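Local coordinates for protein arginase 1, mitochondrial (Arabidopsis thaliana, PDB 6VSU) that hydrolyses L-arginine to urea and L-ornithine with a pair of manganese ions, and also splits agmatine into putrescine and urea, at residues L22-A27 against V122-E127; L51-S56 against V109-L114; R69-C74 against T304-A309; A165-Y170 against R202-E207; V244-D249 against A283-A288. One frame throughout, in Å; residues are numbered along the deposited sequence.

Interaction 1: L22-A27 against V122-E127; sequences LIRERA and VKLVME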
# COMPACT_ATOMS: atom_id res chain seq x y z
N LEU E 22 -2.47 -19.37 34.56
CA LEU E 22 -3.32 -19.43 33.35
C LEU E 22 -2.62 -20.29 32.27
O LEU E 22 -3.33 -21.10 31.60
CB LEU E 22 -3.56 -18.01 32.87
CG LEU E 22 -4.39 -17.85 31.60
CD1 LEU E 22 -5.66 -18.69 31.66
CD2 LEU E 22 -4.82 -16.40 31.41
N ILE E 23 -1.31 -20.10 32.07
CA ILE E 23 -0.53 -20.93 31.11
C ILE E 23 -0.57 -22.37 31.64
O ILE E 23 -0.73 -23.30 30.84
CB ILE E 23 0.92 -20.43 30.99
CG1 ILE E 23 0.99 -18.97 30.54
CG2 ILE E 23 1.74 -21.34 30.09
CD1 ILE E 23 0.46 -18.75 29.15
N ARG E 24 -0.39 -22.57 32.94
CA ARG E 24 -0.34 -23.97 33.45
C ARG E 24 -1.65 -24.69 33.15
O ARG E 24 -1.59 -25.81 32.67
CB ARG E 24 -0.02 -24.00 34.94
CG ARG E 24 -0.20 -25.37 35.57
CD ARG E 24 0.33 -25.52 36.98
NE ARG E 24 0.74 -24.27 37.60
CZ ARG E 24 -0.05 -23.48 38.31
NH1 ARG E 24 -1.31 -23.80 38.52
NH2 ARG E 24 0.45 -22.36 38.81
N GLU E 25 -2.79 -24.02 33.33
CA GLU E 25 -4.10 -24.69 33.15
C GLU E 25 -4.33 -24.97 31.66
O GLU E 25 -4.91 -25.97 31.35
CB GLU E 25 -5.22 -23.85 33.75
CG GLU E 25 -5.08 -23.58 35.22
CD GLU E 25 -5.31 -24.77 36.15
OE1 GLU E 25 -5.60 -25.92 35.70
OE2 GLU E 25 -5.14 -24.54 37.33
N ARG E 26 -3.94 -24.04 30.78
CA ARG E 26 -4.10 -24.25 29.32
C ARG E 26 -3.22 -25.43 28.87
O ARG E 26 -3.73 -26.29 28.15
CB ARG E 26 -3.81 -22.96 28.55
CG ARG E 26 -4.73 -21.80 28.92
CD ARG E 26 -4.83 -20.71 27.86
NE ARG E 26 -3.57 -20.07 27.55
CZ ARG E 26 -3.31 -18.78 27.72
NH1 ARG E 26 -4.23 -17.97 28.19
NH2 ARG E 26 -2.12 -18.30 27.41
N ALA E 27 -1.99 -25.49 29.37
CA ALA E 27 -1.02 -26.55 29.04
C ALA E 27 -1.57 -27.89 29.55
O ALA E 27 -1.45 -28.90 28.83
CB ALA E 27 0.35 -26.25 29.59
N VAL E 122 7.78 -21.52 29.59
CA VAL E 122 8.34 -22.63 28.78
C VAL E 122 8.39 -23.93 29.62
O VAL E 122 8.02 -24.96 29.11
CB VAL E 122 9.73 -22.27 28.24
CG1 VAL E 122 10.34 -23.49 27.53
CG2 VAL E 122 9.64 -21.09 27.29
N LYS E 123 8.79 -23.87 30.88
CA LYS E 123 8.91 -25.13 31.67
C LYS E 123 7.52 -25.75 31.85
O LYS E 123 7.42 -26.97 31.85
CB LYS E 123 9.57 -24.81 33.01
CG LYS E 123 10.99 -24.33 32.83
CD LYS E 123 11.83 -24.51 34.08
CE LYS E 123 13.15 -23.80 33.89
NZ LYS E 123 14.06 -23.98 35.05
N LEU E 124 6.49 -24.92 31.99
CA LEU E 124 5.10 -25.37 32.24
C LEU E 124 4.63 -26.20 31.03
O LEU E 124 3.96 -27.19 31.19
CB LEU E 124 4.24 -24.11 32.39
CG LEU E 124 3.65 -23.70 33.75
CD1 LEU E 124 4.35 -24.26 34.96
CD2 LEU E 124 3.55 -22.18 33.83
N VAL E 125 5.00 -25.79 29.84
CA VAL E 125 4.72 -26.60 28.62
C VAL E 125 5.50 -27.93 28.70
O VAL E 125 4.85 -29.00 28.52
CB VAL E 125 5.09 -25.85 27.34
CG1 VAL E 125 4.85 -26.72 26.13
CG2 VAL E 125 4.33 -24.55 27.22
N MET E 126 6.79 -27.87 29.02
CA MET E 126 7.70 -29.04 28.98
C MET E 126 7.27 -30.06 30.02
O MET E 126 7.43 -31.27 29.73
CB MET E 126 9.16 -28.64 29.20
CG MET E 126 9.68 -27.74 28.07
SD MET E 126 11.40 -27.24 28.36
CE MET E 126 12.19 -28.82 28.11
N GLU E 127 6.71 -29.57 31.13
CA GLU E 127 6.19 -30.35 32.28
C GLU E 127 5.01 -31.21 31.85
O GLU E 127 4.73 -32.19 32.54
CB GLU E 127 5.92 -29.45 33.49
CG GLU E 127 7.17 -29.17 34.30
CD GLU E 127 7.16 -27.96 35.23
OE1 GLU E 127 6.08 -27.40 35.47
OE2 GLU E 127 8.24 -27.60 35.70

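Interaction 2: L51-S56 against V109-L114; sequences LGHNSS and VDDDRL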
# COMPACT_ATOMS: atom_id res chain seq x y z
N LEU E 51 6.44 -9.77 22.87
CA LEU E 51 7.44 -8.88 23.50
C LEU E 51 8.19 -8.19 22.38
O LEU E 51 8.78 -8.87 21.54
CB LEU E 51 8.35 -9.73 24.39
CG LEU E 51 9.28 -8.95 25.28
CD1 LEU E 51 9.62 -9.76 26.51
CD2 LEU E 51 10.53 -8.52 24.54
N GLY E 52 8.27 -6.88 22.38
CA GLY E 52 9.11 -6.16 21.39
C GLY E 52 9.94 -5.03 21.98
O GLY E 52 10.55 -4.33 21.18
N HIS E 53 9.94 -4.81 23.29
CA HIS E 53 10.56 -3.59 23.86
C HIS E 53 12.10 -3.73 23.99
O HIS E 53 12.76 -2.76 24.40
CB HIS E 53 9.91 -3.18 25.17
CG HIS E 53 10.16 -4.13 26.29
ND1 HIS E 53 9.47 -5.33 26.41
CD2 HIS E 53 11.03 -4.07 27.34
CE1 HIS E 53 9.90 -5.96 27.51
NE2 HIS E 53 10.87 -5.20 28.09
N ASN E 54 12.67 -4.87 23.66
CA ASN E 54 14.14 -5.10 23.63
C ASN E 54 14.71 -4.85 22.22
O ASN E 54 15.95 -4.98 22.08
CB ASN E 54 14.45 -6.48 24.18
CG ASN E 54 14.26 -6.50 25.67
OD1 ASN E 54 14.62 -5.52 26.34
ND2 ASN E 54 13.68 -7.57 26.18
N SER E 55 13.84 -4.49 21.26
CA SER E 55 14.17 -4.15 19.86
C SER E 55 14.96 -2.84 19.84
O SER E 55 14.70 -1.99 20.62
CB SER E 55 12.91 -4.04 19.01
OG SER E 55 12.23 -5.27 19.00
N SER E 56 15.86 -2.69 18.91
CA SER E 56 16.72 -1.49 18.79
C SER E 56 16.12 -0.52 17.78
O SER E 56 16.58 0.58 17.77
CB SER E 56 18.13 -1.86 18.38
OG SER E 56 18.11 -2.67 17.19
N VAL E 109 6.85 -4.41 36.24
CA VAL E 109 7.77 -5.54 36.51
C VAL E 109 9.04 -5.32 35.68
O VAL E 109 8.94 -5.04 34.47
CB VAL E 109 7.11 -6.89 36.21
CG1 VAL E 109 8.11 -8.02 36.16
CG2 VAL E 109 6.05 -7.21 37.21
N ASP E 110 10.19 -5.48 36.31
CA ASP E 110 11.51 -5.25 35.66
C ASP E 110 11.82 -6.42 34.72
O ASP E 110 11.10 -7.46 34.66
CB ASP E 110 12.59 -4.97 36.73
CG ASP E 110 12.99 -6.15 37.60
OD1 ASP E 110 13.10 -7.29 37.12
OD2 ASP E 110 13.10 -5.93 38.78
N ASP E 111 12.84 -6.23 33.91
CA ASP E 111 13.12 -7.16 32.81
C ASP E 111 13.59 -8.52 33.36
O ASP E 111 13.29 -9.52 32.74
CB ASP E 111 14.07 -6.51 31.83
CG ASP E 111 13.37 -5.59 30.82
OD1 ASP E 111 12.22 -5.92 30.36
OD2 ASP E 111 14.02 -4.56 30.46
N ASP E 112 14.35 -8.55 34.45
CA ASP E 112 14.89 -9.83 34.97
C ASP E 112 13.69 -10.70 35.32
O ASP E 112 13.63 -11.85 34.91
CB ASP E 112 15.73 -9.63 36.22
CG ASP E 112 17.06 -8.95 36.03
OD1 ASP E 112 17.75 -9.18 35.03
OD2 ASP E 112 17.44 -8.27 36.95
N ARG E 113 12.75 -10.12 36.07
CA ARG E 113 11.52 -10.82 36.49
C ARG E 113 10.69 -11.18 35.26
O ARG E 113 10.17 -12.29 35.24
CB ARG E 113 10.75 -9.97 37.49
CG ARG E 113 11.27 -10.15 38.90
CD ARG E 113 11.19 -8.88 39.73
NE ARG E 113 9.84 -8.44 40.06
CZ ARG E 113 8.96 -9.18 40.70
NH1 ARG E 113 7.74 -8.70 40.96
NH2 ARG E 113 9.29 -10.41 41.06
N LEU E 114 10.60 -10.31 34.27
CA LEU E 114 9.79 -10.64 33.08
C LEU E 114 10.45 -11.81 32.36
O LEU E 114 9.72 -12.76 31.96
CB LEU E 114 9.65 -9.42 32.18
CG LEU E 114 9.00 -9.68 30.84
CD1 LEU E 114 7.60 -10.23 31.05
CD2 LEU E 114 8.97 -8.41 30.00
O HOH W 1 12.56 -8.18 28.80
O HOH W 2 14.26 -3.60 28.01

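Interaction 3: R69-C74 against T304-A309; sequences REAIWC and TAMVAA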
# COMPACT_ATOMS: atom_id res chain seq x y z
N ARG E 69 -0.73 -17.19 14.17
CA ARG E 69 -1.76 -18.24 14.39
C ARG E 69 -2.84 -18.11 13.33
O ARG E 69 -3.23 -19.13 12.77
CB ARG E 69 -2.46 -18.01 15.73
CG ARG E 69 -1.58 -18.23 16.94
CD ARG E 69 -2.41 -18.30 18.20
NE ARG E 69 -1.52 -18.68 19.27
CZ ARG E 69 -0.83 -17.84 20.00
NH1 ARG E 69 -0.94 -16.54 19.79
NH2 ARG E 69 -0.03 -18.29 20.93
N GLU E 70 -3.26 -16.88 13.05
CA GLU E 70 -4.32 -16.70 12.03
C GLU E 70 -3.81 -17.34 10.74
O GLU E 70 -4.58 -18.01 10.06
CB GLU E 70 -4.61 -15.22 11.85
CG GLU E 70 -5.73 -15.01 10.87
CD GLU E 70 -5.97 -13.56 10.50
OE1 GLU E 70 -7.15 -13.24 10.34
OE2 GLU E 70 -5.00 -12.76 10.37
N ALA E 71 -2.55 -17.07 10.36
CA ALA E 71 -2.00 -17.46 9.05
C ALA E 71 -1.86 -18.99 9.01
O ALA E 71 -2.07 -19.58 7.95
CB ALA E 71 -0.69 -16.74 8.77
N ILE E 72 -1.56 -19.61 10.14
CA ILE E 72 -1.44 -21.10 10.21
C ILE E 72 -2.77 -21.72 9.79
O ILE E 72 -2.73 -22.75 9.12
CB ILE E 72 -1.00 -21.58 11.59
CG1 ILE E 72 0.43 -21.17 11.93
CG2 ILE E 72 -1.14 -23.07 11.73
CD1 ILE E 72 0.75 -21.39 13.41
N TRP E 73 -3.89 -21.11 10.14
CA TRP E 73 -5.24 -21.71 9.94
C TRP E 73 -5.97 -21.01 8.82
O TRP E 73 -7.11 -21.31 8.68
CB TRP E 73 -6.05 -21.66 11.25
CG TRP E 73 -5.35 -22.46 12.32
CD1 TRP E 73 -4.76 -22.00 13.46
CD2 TRP E 73 -5.08 -23.86 12.28
NE1 TRP E 73 -4.18 -23.03 14.15
CE2 TRP E 73 -4.38 -24.19 13.46
CE3 TRP E 73 -5.42 -24.89 11.40
CZ2 TRP E 73 -3.94 -25.48 13.75
CZ3 TRP E 73 -5.01 -26.17 11.71
CH2 TRP E 73 -4.27 -26.46 12.86
N CYS E 74 -5.31 -20.14 8.05
CA CYS E 74 -5.93 -19.37 6.95
C CYS E 74 -6.67 -20.34 6.04
O CYS E 74 -6.15 -21.44 5.75
CB CYS E 74 -4.89 -18.58 6.16
SG CYS E 74 -5.63 -17.74 4.76
N THR E 304 4.31 -11.84 4.99
CA THR E 304 5.30 -12.27 6.03
C THR E 304 4.63 -13.09 7.11
O THR E 304 5.26 -14.02 7.62
CB THR E 304 6.20 -11.13 6.54
OG1 THR E 304 6.61 -10.31 5.44
CG2 THR E 304 7.43 -11.66 7.22
N ALA E 305 3.34 -12.86 7.36
CA ALA E 305 2.55 -13.69 8.31
C ALA E 305 2.52 -15.12 7.76
O ALA E 305 2.67 -16.03 8.54
CB ALA E 305 1.16 -13.13 8.55
N MET E 306 2.31 -15.29 6.45
CA MET E 306 2.23 -16.65 5.84
C MET E 306 3.62 -17.31 5.84
O MET E 306 3.72 -18.53 6.06
CB MET E 306 1.70 -16.59 4.41
CG MET E 306 0.39 -15.84 4.34
SD MET E 306 -0.94 -16.81 5.14
CE MET E 306 -1.09 -18.30 4.15
N VAL E 307 4.67 -16.53 5.62
CA VAL E 307 6.08 -17.00 5.79
C VAL E 307 6.28 -17.50 7.22
O VAL E 307 6.84 -18.60 7.39
CB VAL E 307 7.08 -15.88 5.44
CG1 VAL E 307 8.51 -16.15 5.96
CG2 VAL E 307 7.10 -15.63 3.96
N ALA E 308 5.97 -16.68 8.23
CA ALA E 308 6.15 -17.07 9.63
C ALA E 308 5.33 -18.33 9.93
O ALA E 308 5.87 -19.24 10.60
CB ALA E 308 5.79 -15.94 10.57
N ALA E 309 4.08 -18.37 9.51
CA ALA E 309 3.19 -19.51 9.74
C ALA E 309 3.80 -20.77 9.10
O ALA E 309 3.75 -21.85 9.77
CB ALA E 309 1.81 -19.22 9.23

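Interaction 4: A165-Y170 against R202-E207; sequences AHPDIY and RSINQE. With MN (manganese (II) ion), chain B; MN (manganese (II) ion), chain C; ORN (L-ornithine), chain D.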
# COMPACT_ATOMS: atom_id res chain seq x y z
N ALA E 165 20.03 -12.90 9.85
CA ALA E 165 20.94 -11.95 9.18
C ALA E 165 22.06 -11.45 10.15
O ALA E 165 23.10 -11.00 9.68
CB ALA E 165 20.14 -10.80 8.57
N HIS E 166 21.81 -11.51 11.47
CA HIS E 166 22.55 -10.83 12.56
C HIS E 166 23.00 -11.88 13.56
O HIS E 166 22.22 -12.74 13.89
CB HIS E 166 21.63 -9.82 13.29
CG HIS E 166 20.95 -8.87 12.35
ND1 HIS E 166 19.64 -9.09 11.87
CD2 HIS E 166 21.43 -7.75 11.75
CE1 HIS E 166 19.37 -8.14 11.02
NE2 HIS E 166 20.44 -7.30 10.93
N PRO E 167 24.23 -11.82 14.12
CA PRO E 167 24.65 -12.81 15.13
C PRO E 167 24.06 -12.62 16.53
O PRO E 167 24.11 -13.51 17.31
CB PRO E 167 26.18 -12.68 15.14
CG PRO E 167 26.45 -11.36 14.53
CD PRO E 167 25.31 -10.98 13.62
N ASP E 168 23.53 -11.43 16.82
CA ASP E 168 22.90 -11.06 18.11
C ASP E 168 23.81 -11.38 19.31
O ASP E 168 23.36 -11.96 20.32
CB ASP E 168 21.51 -11.70 18.19
CG ASP E 168 20.59 -11.12 17.13
OD1 ASP E 168 20.89 -10.03 16.63
OD2 ASP E 168 19.58 -11.76 16.85
N ILE E 169 25.06 -10.96 19.26
CA ILE E 169 26.05 -11.46 20.23
C ILE E 169 26.88 -10.33 20.82
O ILE E 169 27.95 -10.61 21.46
CB ILE E 169 26.82 -12.56 19.51
CG1 ILE E 169 27.29 -13.57 20.53
CG2 ILE E 169 27.95 -12.03 18.64
CD1 ILE E 169 27.91 -14.79 19.88
N TYR E 170 26.42 -9.10 20.65
CA TYR E 170 26.97 -7.93 21.35
C TYR E 170 26.82 -8.21 22.85
O TYR E 170 25.87 -8.82 23.31
CB TYR E 170 26.22 -6.64 21.05
CG TYR E 170 26.26 -6.09 19.65
CD1 TYR E 170 27.25 -5.21 19.27
CD2 TYR E 170 25.25 -6.35 18.74
CE1 TYR E 170 27.26 -4.60 18.02
CE2 TYR E 170 25.26 -5.78 17.48
CZ TYR E 170 26.26 -4.90 17.10
OH TYR E 170 26.30 -4.29 15.86
N ARG E 202 24.67 -11.68 7.52
CA ARG E 202 25.18 -10.73 6.50
C ARG E 202 25.24 -9.31 7.04
O ARG E 202 25.44 -8.38 6.25
CB ARG E 202 24.30 -10.85 5.26
CG ARG E 202 22.81 -10.81 5.58
CD ARG E 202 22.00 -11.11 4.37
NE ARG E 202 20.62 -10.81 4.54
CZ ARG E 202 19.71 -11.59 5.09
NH1 ARG E 202 20.03 -12.74 5.65
NH2 ARG E 202 18.44 -11.20 5.11
N SER E 203 25.04 -9.14 8.35
CA SER E 203 25.21 -7.86 9.05
C SER E 203 25.96 -8.17 10.34
O SER E 203 25.36 -8.66 11.32
CB SER E 203 23.87 -7.17 9.30
OG SER E 203 24.05 -5.99 10.09
N ILE E 204 27.26 -7.91 10.33
CA ILE E 204 28.13 -8.24 11.49
C ILE E 204 29.32 -7.29 11.45
O ILE E 204 29.75 -6.86 10.33
CB ILE E 204 28.52 -9.73 11.43
CG1 ILE E 204 29.41 -10.14 12.60
CG2 ILE E 204 29.17 -10.10 10.11
CD1 ILE E 204 29.52 -11.63 12.73
N ASN E 205 29.81 -6.94 12.62
CA ASN E 205 30.96 -6.03 12.73
C ASN E 205 32.05 -6.72 13.53
O ASN E 205 31.84 -7.85 13.93
CB ASN E 205 30.53 -4.69 13.31
CG ASN E 205 29.98 -4.74 14.71
OD1 ASN E 205 29.87 -5.79 15.36
ND2 ASN E 205 29.69 -3.58 15.23
N GLN E 206 33.14 -6.02 13.81
CA GLN E 206 34.30 -6.60 14.51
C GLN E 206 33.83 -7.13 15.86
O GLN E 206 34.18 -8.31 16.12
CB GLN E 206 35.50 -5.67 14.62
CG GLN E 206 36.82 -6.45 14.79
CD GLN E 206 37.00 -7.68 13.90
OE1 GLN E 206 36.82 -7.67 12.67
NE2 GLN E 206 37.33 -8.80 14.52
N GLU E 207 33.03 -6.37 16.63
CA GLU E 207 32.49 -6.85 17.93
C GLU E 207 31.78 -8.20 17.73
O GLU E 207 32.02 -9.10 18.49
CB GLU E 207 31.60 -5.84 18.68
CG GLU E 207 31.18 -6.36 20.07
CD GLU E 207 30.30 -5.56 21.05
OE1 GLU E 207 30.13 -4.34 20.85
OE2 GLU E 207 29.83 -6.19 22.08
MN MN B . 18.10 -10.56 12.60
MN MN C . 18.08 -11.76 15.62
N ORN D . 21.76 -2.47 14.14
CA ORN D . 21.73 -3.77 14.84
CB ORN D . 20.58 -4.62 14.30
CG ORN D . 20.14 -5.76 15.21
CD ORN D . 18.99 -6.55 14.63
NE ORN D . 18.79 -7.88 15.21
C ORN D . 23.06 -4.51 14.64
O ORN D . 24.04 -3.85 14.31
OXT ORN D . 23.05 -5.72 14.84
O HOH W 3 18.92 -10.12 14.55
O HOH W 4 17.72 -9.61 16.69

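Interaction 5: V244-D249 against A283-A288; sequences VYISID and ADVVGA. With MN (manganese (II) ion), chain B.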
# COMPACT_ATOMS: atom_id res chain seq x y z
N VAL E 244 18.49 -30.57 20.17
CA VAL E 244 18.77 -29.40 19.31
C VAL E 244 17.68 -28.35 19.48
O VAL E 244 16.47 -28.71 19.49
CB VAL E 244 18.90 -29.83 17.87
CG1 VAL E 244 19.18 -28.61 17.02
CG2 VAL E 244 19.93 -30.95 17.67
N TYR E 245 18.10 -27.10 19.56
CA TYR E 245 17.18 -25.94 19.62
C TYR E 245 17.34 -25.18 18.31
O TYR E 245 18.49 -24.87 17.96
CB TYR E 245 17.43 -25.09 20.87
CG TYR E 245 16.42 -23.99 21.04
CD1 TYR E 245 16.57 -22.77 20.39
CD2 TYR E 245 15.27 -24.18 21.80
CE1 TYR E 245 15.61 -21.77 20.47
CE2 TYR E 245 14.32 -23.17 21.94
CZ TYR E 245 14.48 -21.97 21.26
OH TYR E 245 13.59 -20.94 21.39
N ILE E 246 16.24 -24.83 17.64
CA ILE E 246 16.32 -24.04 16.39
C ILE E 246 15.71 -22.66 16.63
O ILE E 246 14.50 -22.59 16.93
CB ILE E 246 15.64 -24.80 15.25
CG1 ILE E 246 16.21 -26.20 15.09
CG2 ILE E 246 15.74 -23.98 13.97
CD1 ILE E 246 15.51 -27.07 14.03
N SER E 247 16.47 -21.60 16.41
CA SER E 247 15.95 -20.22 16.50
C SER E 247 15.96 -19.62 15.10
O SER E 247 17.04 -19.49 14.48
CB SER E 247 16.76 -19.37 17.47
OG SER E 247 16.30 -18.03 17.47
N ILE E 248 14.78 -19.22 14.61
CA ILE E 248 14.67 -18.61 13.27
C ILE E 248 14.27 -17.18 13.47
O ILE E 248 13.11 -16.92 13.84
CB ILE E 248 13.69 -19.37 12.38
CG1 ILE E 248 13.99 -20.87 12.42
CG2 ILE E 248 13.77 -18.79 10.98
CD1 ILE E 248 13.32 -21.68 11.32
N ASP E 249 15.14 -16.28 13.11
CA ASP E 249 14.74 -14.86 12.88
C ASP E 249 14.29 -14.83 11.43
O ASP E 249 14.99 -15.29 10.57
CB ASP E 249 15.89 -13.93 13.16
CG ASP E 249 15.67 -12.45 12.95
OD1 ASP E 249 14.80 -12.04 12.15
OD2 ASP E 249 16.42 -11.70 13.60
N ALA E 283 18.35 -34.20 13.63
CA ALA E 283 18.28 -33.59 14.96
C ALA E 283 17.13 -34.15 15.77
O ALA E 283 16.10 -34.35 15.22
CB ALA E 283 18.15 -32.10 14.84
N ASP E 284 17.33 -34.32 17.06
CA ASP E 284 16.23 -34.50 18.02
C ASP E 284 15.90 -33.10 18.52
O ASP E 284 16.61 -32.59 19.40
CB ASP E 284 16.65 -35.50 19.09
CG ASP E 284 15.65 -35.62 20.19
OD1 ASP E 284 14.49 -35.09 20.02
OD2 ASP E 284 16.03 -36.25 21.21
N VAL E 285 14.91 -32.47 17.93
CA VAL E 285 14.62 -31.03 18.18
C VAL E 285 13.79 -30.95 19.44
O VAL E 285 12.73 -31.57 19.51
CB VAL E 285 13.92 -30.36 16.99
CG1 VAL E 285 13.63 -28.88 17.27
CG2 VAL E 285 14.75 -30.50 15.71
N VAL E 286 14.28 -30.23 20.42
CA VAL E 286 13.69 -30.21 21.79
C VAL E 286 12.92 -28.93 21.93
O VAL E 286 12.06 -28.88 22.77
CB VAL E 286 14.73 -30.33 22.90
CG1 VAL E 286 15.28 -31.77 22.94
CG2 VAL E 286 15.85 -29.29 22.81
N GLY E 287 13.18 -27.97 21.07
CA GLY E 287 12.42 -26.73 21.05
C GLY E 287 12.85 -25.84 19.90
O GLY E 287 13.91 -26.11 19.29
N ALA E 288 12.07 -24.80 19.65
CA ALA E 288 12.34 -23.88 18.54
C ALA E 288 11.67 -22.53 18.83
O ALA E 288 10.79 -22.45 19.66
CB ALA E 288 11.88 -24.49 17.24
MN MN B . 18.10 -10.56 12.60
O HOH W 3 18.92 -10.12 14.55

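Interaction 1: L22-A27 against V122-E127
Leu124 reaches from helix 111-126 onto helix 7-37 and meets Ile23 and Arg24 there, a compact instance of one branched side chain filling the seam between two helices. Its CB lies 4.4 Å from CG2 of Ile23. One bond further out, CG rests against the backbone side of Arg24, 3.9 Å from that residue's CB. The two methyls then part. CD2 turns back to CG2 of Ile23 at 4.2 Å and lies slightly nearer still to the Arg24 backbone N, whereas CD1 runs out along the arginine and comes up to the edge of its guanidinium, near the plane. A first torsion of -110°, well away from a staggered value, swings the isobutyl group across Arg24 in this way. Arg24 itself leaves its helix with CG opposite the backbone N (chi1 170°), and NH2 makes a weak hydrogen bond to Thr21. A turn later, Ala27 points its CB at the carbonyl O of Leu124, 4.1 Å away. No hydrogen bond crosses the seam. The segment axes run nearly parallel, 22° apart and 9.2 Å at closest approach. Beneath them, Ala27 and Val125 both rest on Val96 of strand 93-98, and Val125 also reaches Ser45 and Leu131. Helix 143-154 flanks helix 111-126 at Val122, while Arg26 of helix 7-37 packs on Val15 of a second subunit.

Interaction 2: L51-S56 against V109-L114
His53 gives its NE2 proton to OD1 of Asp111 in a short, nearly straight bond (2.7 Å, 176°), a textbook case of an imidazole aligned by a carboxylate. The oxygen lies in the ring plane and offers its syn lone pair, and ring and carboxylate are almost coplanar, 19° apart. Beside this bond, CD2 of Leu114 sits at the ring edge, 3.6 Å from CE1, and meets CD1 of Leu51 tip to tip at 3.8 Å. One shell out, a water donates to the same OD1 and accepts from Asn54 ND2, which lies above one face of the imidazole. Asn54 is held by Asn176 and Ser141. The type I turn from Gly52 to Ser55 presents both side chains, and chi1 68° aims the His53 ring at the helix. Asp110 is the N-cap, its OD1 accepting from Arg113 N at 3.0 Å, which places Asp111 in the first turn. With an alanine in place of His53, OD1 of Asp111 would probably lose its imidazole donor and a gap would open beside Leu114. A loop after strand 43-48 of the parallel sheet is thereby tied to a helix start, and it continues to Ser56, a residue of the L-ornithine site.

Interaction 3: R69-C74 against T304-A309
Ala305 opens the contact by turning its carbonyl O to the CB of Ala71, 3.4 Å away, with its own methyl at 4.1 Å. Met306 starts out beside the partner segment and then folds back toward it. Bends at chi2 (-69°) and chi3 (-64°) lay SD against Ala71 CB at 3.6 Å and bring CE to the CB of Cys74 at 4.3 Å. Ala309, one turn after Ala305, pushes its CB into the end of helix 64-72. There it touches Ala71 CB at 3.6 Å, Ile72 CG1 at the same distance, and the backbone N of Ile72 at 3.5 Å. The methyl of Ala71 thus meets all three. At the outer margin Cys74 packs on Phe57 and Met306 on Ile264 of a neighbouring subunit; just beyond Cys74 comes the Gly75-Asn78 loop, which binds L-ornithine. Helices 64-72 and 303-319 meet here as a worked example of close approach through alanines, the CA atoms of Ile72 and Ala309 4.9 Å apart. No hydrogen bond or charge pair links the two segments, so close apolar fit carries the contact, aided by a weak bond from Arg313 to Ile72 O, and the bent thioether supplies the longer reach beside three small alanines.

Interaction 4: A165-Y170 against R202-E207
The carbonyl O of Ala165 takes two backbone donors, Arg202 N at 2.8 Å and Ser203 N at 3.0 Å. The first comes in tilted 27° from the carbonyl plane, the second nearly in line with the C=O bond. The methyl of Ala165 lies over one face of the Arg202 guanidinium, whose NH2 and NE are held by the carbonyls of Asp251 and Glu265. That same methyl backs the His166 ring, while CD of the bound ornithine sits over the centre of the opposite face, 3.7 Å above it. His166 turns ND1 to one manganese ion at 2.2 Å, and Asp168 OD2 binds the other; a water bridges the two metals. This is the Asp-Ala-His-x-Asp motif of the arginase family, with Pro167 at the variable place, begun by Asp164, which binds both ions. Nearby, the Pro167 and Ile204 side chains cross obliquely, CG to CD1 at 3.6 Å. Tyr170 donates from OH to the ornithine carboxylate O at 2.8 Å. A phenylalanine in its place would probably leave that carboxylate oxygen without its phenolic donor. Glu207 OE1 meets the edge of the tyrosine ring 3.4 Å from CD1, the carboxylate turned 85° to it, while its OE2 is hydrogen-bonded to Asp171. Asn205, which caps the following helix at Gly208, crosses the ring near OH, with Asn78 of a neighbouring subunit packed against it.

Interaction 5: V244-D249 against A283-A288
Val244 exchanges two backbone hydrogen bonds with segment 283-288, its N donating to Asp284 O (2.9 Å) and its O accepting from Val286 N (2.8 Å). Ile246 N then donates to Gly287 O at 3.1 Å. Between these bonds the register slips by one residue, a beta bulge in which Val286 tucks CG2 against the carbonyl O of Val244. A CA-H...O contact from Ala288 to Ile246 O, at 3.0 Å, reinforces the ladder. The strands are the two arms of a beta-alpha-beta unit through helix 271-280, side by side in the parallel sheet of the arginase fold. Apolar contacts occupy the face carrying Val244, Ile246, Val285 and Ala288. There Val244 CG2 meets Ala283 CB at 3.5 Å and the Ile246 and Val285 side chains cross at about a right angle, CD1 against CG2, with Ile319 of helix 303-319 covering Val285 and Ala288. On the other face, Tyr245 swings across the neighbouring strand (chi1 -174°) and sets one ring face over Ala288 CA. Gly287, with no side chain, leaves room for CD2 of the tyrosine, whose OH hydrogen-bonds to Asp289. Last along the strand, Asp249 places OD2 2.3 Å from a manganese ion that His166, Asp164 and Asp251 share.

In the fold
Taken together, the five contacts illustrate how a parallel alpha/beta sheet keeps its metals at the C-terminal ends of its inner strands. Interaction 5 lies nearest the middle, about 8 Å from the chain's centre, pairing two inner strands; interaction 4 approaches it to about 4 Å between nearest atoms and shares a manganese ion and its bridging water. Interactions 1 and 2 both use helix 111-126, with centres about 21 Å apart, the second nested inside the loop closed by the first. Interaction 3 closes a long loop enclosing interactions 4 and 5, its helix 303-319 following strand 285-291. Interactions 1 and 4 lie on opposite sides of the chain's centre, whereas interaction 3 adjoins a loop that binds L-ornithine.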